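PDB 5XZ4: bumblebee peptidoglycan recognition protein SA from Bombus, which probably recognises bacterial peptidoglycan in insect immunity, with a preference for the Dap type over the Lys type. Local coordinates for residues Y33-H38 / R142-K147; G109-K114 / S157-Q162. All coordinates share one frame; numbering follows the deposited sequence.

Interaction 1: residues Y33-H38 / R142-K147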
loop_
_atom_site.group_PDB
_atom_site.type_symbol
_atom_site.label_atom_id
_atom_site.label_comp_id
_atom_site.label_asym_id
_atom_site.label_seq_id
_atom_site.Cartn_x
_atom_site.Cartn_y
_atom_site.Cartn_z
ATOM N N TYR A 33 -1.464 -5.207 11.499
ATOM C CA TYR A 33 -1.739 -3.832 11.013
ATOM C C TYR A 33 -1.732 -3.733 9.496
ATOM O O TYR A 33 -0.966 -4.426 8.824
ATOM C CB TYR A 33 -0.713 -2.818 11.551
ATOM C CG TYR A 33 -0.771 -2.607 13.043
ATOM C CD1 TYR A 33 -1.644 -1.660 13.598
ATOM C CD2 TYR A 33 0.063 -3.339 13.896
ATOM C CE1 TYR A 33 -1.720 -1.487 14.994
ATOM C CE2 TYR A 33 0.025 -3.155 15.281
ATOM C CZ TYR A 33 -0.867 -2.232 15.817
ATOM O OH TYR A 33 -0.913 -2.083 17.194
ATOM N N VAL A 34 -2.567 -2.830 8.989
ATOM C CA VAL A 34 -2.445 -2.327 7.615
ATOM C C VAL A 34 -2.211 -0.822 7.750
ATOM O O VAL A 34 -2.989 -0.138 8.441
ATOM C CB VAL A 34 -3.713 -2.623 6.795
ATOM C CG1 VAL A 34 -3.689 -1.921 5.439
ATOM C CG2 VAL A 34 -3.886 -4.115 6.579
ATOM N N ILE A 35 -1.183 -0.304 7.038
ATOM C CA ILE A 35 -0.915 1.134 7.054
ATOM C C ILE A 35 -1.310 1.700 5.690
ATOM O O ILE A 35 -0.851 1.208 4.636
ATOM C CB ILE A 35 0.569 1.490 7.302
ATOM C CG1 ILE A 35 1.225 0.650 8.384
ATOM C CG2 ILE A 35 0.717 2.980 7.559
ATOM C CD1 ILE A 35 0.658 0.814 9.773
ATOM N N ILE A 36 -2.149 2.724 5.689
ATOM C CA ILE A 36 -2.576 3.409 4.465
ATOM C C ILE A 36 -1.697 4.630 4.178
ATOM O O ILE A 36 -1.466 5.481 5.072
ATOM C CB ILE A 36 -4.075 3.816 4.520
ATOM C CG1 ILE A 36 -4.978 2.601 4.851
ATOM C CG2 ILE A 36 -4.506 4.513 3.223
ATOM C CD1 ILE A 36 -4.937 1.462 3.833
ATOM N N HIS A 37 -1.161 4.655 2.956
ATOM C CA HIS A 37 -0.278 5.742 2.492
ATOM C C HIS A 37 -0.814 6.353 1.209
ATOM O O HIS A 37 -1.606 5.709 0.511
ATOM C CB HIS A 37 1.121 5.190 2.160
ATOM C CG HIS A 37 2.006 4.984 3.347
ATOM N ND1 HIS A 37 2.831 5.979 3.826
ATOM C CD2 HIS A 37 2.227 3.903 4.133
ATOM C CE1 HIS A 37 3.518 5.519 4.860
ATOM N NE2 HIS A 37 3.161 4.267 5.077
ATOM N N HIS A 38 -0.344 7.556 0.870
ATOM C CA HIS A 38 -0.383 8.015 -0.523
ATOM C C HIS A 38 1.025 8.117 -1.061
ATOM O O HIS A 38 1.969 8.279 -0.288
ATOM C CB HIS A 38 -1.211 9.300 -0.703
ATOM C CG HIS A 38 -0.615 10.559 -0.109
ATOM N ND1 HIS A 38 -1.174 11.799 -0.339
ATOM C CD2 HIS A 38 0.463 10.779 0.687
ATOM C CE1 HIS A 38 -0.470 12.728 0.295
ATOM N NE2 HIS A 38 0.519 12.130 0.940
ATOM N N ARG A 142 -6.059 -4.057 12.359
ATOM C CA ARG A 142 -6.165 -2.631 12.655
ATOM C C ARG A 142 -5.658 -1.832 11.452
ATOM O O ARG A 142 -4.480 -1.943 11.095
ATOM C CB ARG A 142 -5.368 -2.286 13.913
ATOM C CG ARG A 142 -5.995 -2.877 15.181
ATOM C CD ARG A 142 -5.043 -2.815 16.357
ATOM N NE ARG A 142 -5.532 -3.561 17.518
ATOM C CZ ARG A 142 -4.871 -3.699 18.664
ATOM N NH1 ARG A 142 -5.409 -4.410 19.648
ATOM N NH2 ARG A 142 -3.675 -3.134 18.843
ATOM N N VAL A 143 -6.541 -1.060 10.832
ATOM C CA VAL A 143 -6.167 -0.226 9.677
ATOM C C VAL A 143 -5.909 1.180 10.217
ATOM O O VAL A 143 -6.744 1.736 10.942
ATOM C CB VAL A 143 -7.275 -0.207 8.602
ATOM C CG1 VAL A 143 -6.931 0.790 7.496
ATOM C CG2 VAL A 143 -7.489 -1.595 8.023
ATOM N N ILE A 144 -4.751 1.745 9.869
ATOM C CA ILE A 144 -4.392 3.115 10.310
ATOM C C ILE A 144 -3.765 3.894 9.164
ATOM O O ILE A 144 -3.144 3.291 8.276
ATOM C CB ILE A 144 -3.470 3.124 11.553
ATOM C CG1 ILE A 144 -2.201 2.320 11.332
ATOM C CG2 ILE A 144 -4.211 2.621 12.795
ATOM C CD1 ILE A 144 -1.159 2.479 12.422
ATOM N N GLY A 145 -3.929 5.223 9.174
ATOM C CA GLY A 145 -3.183 6.080 8.225
ATOM C C GLY A 145 -1.770 6.257 8.739
ATOM O O GLY A 145 -1.558 6.309 9.961
ATOM N N ALA A 146 -0.804 6.393 7.824
ATOM C CA ALA A 146 0.601 6.592 8.242
ATOM C C ALA A 146 0.817 7.734 9.252
ATOM O O ALA A 146 1.582 7.578 10.225
ATOM C CB ALA A 146 1.486 6.804 7.017
ATOM N N LYS A 147 0.099 8.842 9.043
ATOM C CA LYS A 147 0.240 10.033 9.888
ATOM C C LYS A 147 -0.113 9.782 11.363
ATOM O O LYS A 147 0.270 10.569 12.204
ATOM C CB LYS A 147 -0.603 11.207 9.351
ATOM C CG LYS A 147 -2.116 10.980 9.294
ATOM C CD LYS A 147 -2.858 12.129 8.612
ATOM C CE LYS A 147 -2.732 13.429 9.384
ATOM N NZ LYS A 147 -3.243 14.620 8.656
#

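Interaction 2: residues G109-K114 / S157-Q162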
loop_
_atom_site.group_PDB
_atom_site.type_symbol
_atom_site.label_atom_id
_atom_site.label_comp_id
_atom_site.label_asym_id
_atom_site.label_seq_id
_atom_site.Cartn_x
_atom_site.Cartn_y
_atom_site.Cartn_z
ATOM N N GLY A 109 -1.119 8.676 -6.026
ATOM C CA GLY A 109 -1.663 10.024 -6.111
ATOM C C GLY A 109 -1.301 10.851 -4.878
ATOM O O GLY A 109 -0.607 10.362 -3.964
ATOM N N ASN A 110 -1.762 12.100 -4.878
ATOM C CA ASN A 110 -1.627 13.024 -3.756
ATOM C C ASN A 110 -3.047 13.328 -3.271
ATOM O O ASN A 110 -3.824 14.002 -3.942
ATOM C CB ASN A 110 -0.898 14.309 -4.199
ATOM C CG ASN A 110 -0.537 15.208 -3.031
ATOM O OD1 ASN A 110 -1.206 15.213 -2.015
ATOM N ND2 ASN A 110 0.531 15.989 -3.183
ATOM N N PHE A 111 -3.378 12.801 -2.096
ATOM C CA PHE A 111 -4.731 12.922 -1.543
ATOM C C PHE A 111 -4.845 13.871 -0.343
ATOM O O PHE A 111 -5.723 13.709 0.503
ATOM C CB PHE A 111 -5.340 11.510 -1.329
ATOM C CG PHE A 111 -5.341 10.708 -2.601
ATOM C CD1 PHE A 111 -6.185 11.070 -3.650
ATOM C CD2 PHE A 111 -4.429 9.668 -2.795
ATOM C CE1 PHE A 111 -6.151 10.393 -4.870
ATOM C CE2 PHE A 111 -4.389 8.984 -4.024
ATOM C CZ PHE A 111 -5.253 9.349 -5.055
ATOM N N GLN A 112 -3.967 14.883 -0.325
ATOM C CA GLN A 112 -4.004 15.954 0.681
ATOM C C GLN A 112 -5.226 16.856 0.499
ATOM O O GLN A 112 -5.878 17.224 1.470
ATOM C CB GLN A 112 -2.694 16.768 0.662
ATOM C CG GLN A 112 -2.604 17.906 1.697
ATOM C CD GLN A 112 -2.818 17.482 3.156
ATOM O OE1 GLN A 112 -2.528 16.328 3.523
ATOM N NE2 GLN A 112 -3.299 18.385 3.969
ATOM N N GLU A 113 -5.533 17.174 -0.756
ATOM C CA GLU A 113 -6.549 18.172 -1.103
ATOM C C GLU A 113 -7.708 17.560 -1.884
ATOM O O GLU A 113 -8.819 18.095 -1.873
ATOM C CB GLU A 113 -5.922 19.302 -1.928
ATOM C CG GLU A 113 -4.835 20.090 -1.211
ATOM C CD GLU A 113 -5.338 21.394 -0.632
ATOM O OE1 GLU A 113 -6.323 21.381 0.140
ATOM O OE2 GLU A 113 -4.732 22.436 -0.949
ATOM N N LYS A 114 -7.435 16.461 -2.589
ATOM C CA LYS A 114 -8.483 15.731 -3.312
ATOM C C LYS A 114 -8.718 14.324 -2.773
ATOM O O LYS A 114 -7.812 13.687 -2.211
ATOM C CB LYS A 114 -8.237 15.696 -4.825
ATOM C CG LYS A 114 -6.866 15.225 -5.274
ATOM C CD LYS A 114 -6.605 15.593 -6.737
ATOM C CE LYS A 114 -6.213 17.048 -6.921
ATOM N NZ LYS A 114 -6.120 17.459 -8.351
ATOM N N SER A 157 -4.822 14.386 3.967
ATOM C CA SER A 157 -5.965 14.653 4.836
ATOM C C SER A 157 -7.289 14.100 4.314
ATOM O O SER A 157 -8.097 13.593 5.092
ATOM C CB SER A 157 -6.078 16.149 5.115
ATOM O OG SER A 157 -4.972 16.569 5.889
ATOM N N LYS A 158 -7.504 14.188 3.001
ATOM C CA LYS A 158 -8.757 13.734 2.431
ATOM C C LYS A 158 -8.906 12.202 2.468
ATOM O O LYS A 158 -9.952 11.701 2.867
ATOM C CB LYS A 158 -8.960 14.291 1.021
ATOM C CG LYS A 158 -10.370 14.142 0.499
ATOM C CD LYS A 158 -11.311 15.227 1.009
ATOM C CE LYS A 158 -12.706 15.044 0.431
ATOM N NZ LYS A 158 -13.700 15.837 1.197
ATOM N N LEU A 159 -7.847 11.480 2.071
ATOM C CA LEU A 159 -7.848 10.022 2.131
ATOM C C LEU A 159 -7.923 9.548 3.585
ATOM O O LEU A 159 -8.596 8.558 3.871
ATOM C CB LEU A 159 -6.641 9.431 1.406
ATOM C CG LEU A 159 -6.486 7.910 1.400
ATOM C CD1 LEU A 159 -7.722 7.121 0.984
ATOM C CD2 LEU A 159 -5.339 7.596 0.462
ATOM N N GLN A 160 -7.247 10.253 4.489
ATOM C CA GLN A 160 -7.348 9.950 5.921
ATOM C C GLN A 160 -8.806 9.974 6.409
ATOM O O GLN A 160 -9.233 9.075 7.139
ATOM C CB GLN A 160 -6.453 10.879 6.738
ATOM C CG GLN A 160 -6.506 10.627 8.248
ATOM C CD GLN A 160 -5.798 9.347 8.669
ATOM O OE1 GLN A 160 -5.022 8.775 7.915
ATOM N NE2 GLN A 160 -6.049 8.897 9.888
ATOM N N LYS A 161 -9.569 10.987 5.992
ATOM C CA LYS A 161 -11.007 11.049 6.298
ATOM C C LYS A 161 -11.764 9.865 5.675
ATOM O O LYS A 161 -12.606 9.247 6.329
ATOM C CB LYS A 161 -11.612 12.397 5.857
ATOM C CG LYS A 161 -11.162 13.578 6.708
ATOM C CD LYS A 161 -11.802 14.903 6.307
ATOM C CE LYS A 161 -11.403 16.038 7.251
ATOM N NZ LYS A 161 -9.972 16.449 7.113
ATOM N N GLN A 162 -11.440 9.514 4.425
ATOM C CA GLN A 162 -12.153 8.455 3.721
ATOM C C GLN A 162 -12.008 7.069 4.388
ATOM O O GLN A 162 -12.965 6.308 4.460
ATOM C CB GLN A 162 -11.707 8.394 2.245
ATOM C CG GLN A 162 -12.110 9.621 1.417
ATOM C CD GLN A 162 -11.502 9.587 0.015
ATOM O OE1 GLN A 162 -10.314 9.841 -0.167
ATOM N NE2 GLN A 162 -12.323 9.287 -0.968
HETATM O O HOH W 1 -2.505 14.817 6.008
#

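Interaction 1: residues Y33-H38 / R142-K147
Tyr33 and Arg142 are paired in register on two parallel strands, their side chains running the same way along one face of the sheet. The tyrosine CB rests near the carbonyl O of Arg142; CD1 then meets Arg142 CB at 3.8 Å, CE1 lies as close to Arg142 CD, and OH ends 3.4 Å from Arg142 NH2. That last hydrogen bond is weak, reaching the guanidinium at its edge, with ring and guanidinium planes 75° apart; the hydroxyl has its stronger hydrogen bond with the carbonyl O of the C-terminal Pro173. The backbones are joined by four hydrogen bonds, from Val34 N to Arg142 O, Ile144 N to Val34 O, Ile36 N to Ile144 O (2.8 Å) and Ala146 N to Ile36 O. Ile144 turns CG1 between its backbone N and carbonyl carbon (chi1 56°), which sets CG1 and CD1 alongside Ile35 CD1, each 3.6 Å from it. On the other face the side chains of Ile36 and Val143 cross at an angle, CG1 to CG1 at 3.8 Å. Ala146 CB sits over one face of the His37 imidazole, a CH-pi contact 3.6 Å from the centroid, while Thr95 and Ser154 hold the two ring nitrogens. Strand 31-38 lies between edge strand 141-145 and strand 102-107 in the mixed sheet, with Ile163 of helix 157-163 packed against Ile36.

Interaction 2: residues G109-K114 / S157-Q162
Gln112 and Ser157 form the polar end of a loop-to-helix contact, in which the turn after strand 102-107 meets the first turn of helix 157-163. Gln112 OE1 accepts from Ser157 N at 3.0 Å, the donor standing 59° out of the carbonyl plane, while Gln112 NE2 gives a weak bond to Ser157 OG at 3.1 Å. A water bridges the same pair, donating to Gln112 OE1 and accepting from Ser157 OG. The glutamine leaves the backbone with CG opposite N (chi1 -179°), then bends at chi2 (56°), bringing its amide back to the helix. Cutting Gln112 back to an alanine would probably leave Ser157 N without this acceptor, and the water and Ser157 OG each without a partner. Beside the glutamine, Phe111 O faces the helix start and receives two weak bonds, from Lys158 N at 3.1 Å and Leu159 N at 3.5 Å; loop oxygens thus face three successive amides, of Ser157, Lys158 and Leu159, at the start of the helix. The loop bends through an Asx turn, Asn110 OD1 accepting from Gln112 N in its carbonyl plane. Deeper in, Phe111 CB meets Leu159 CB at 3.7 Å, and helix 118-134 adds Met120 against the phenylalanine and Leu121 against the leucine.

In the fold
The two contacts lie about 13 Å apart, centre to centre, and their segments alternate along the chain: 33-38, 109-114, 142-147, 157-162. Interaction 1 belongs to the mixed sheet near the middle of the molecule; interaction 2 lies farther out, past the end of strand 102-107. They touch directly where His38 ND1, at the end of strand 31-38, probably hydrogen-bonds Phe111 N at 3.0 Å, and where Gly145 CA packs on Gln160 OE1 at 3.3 Å. Strand 141-145 leads on to helix 157-163, the next regular element. Together they tie the sheet, this helix and the loop after strand 102-107 into one unit of the amidase-like fold of peptidoglycan recognition proteins.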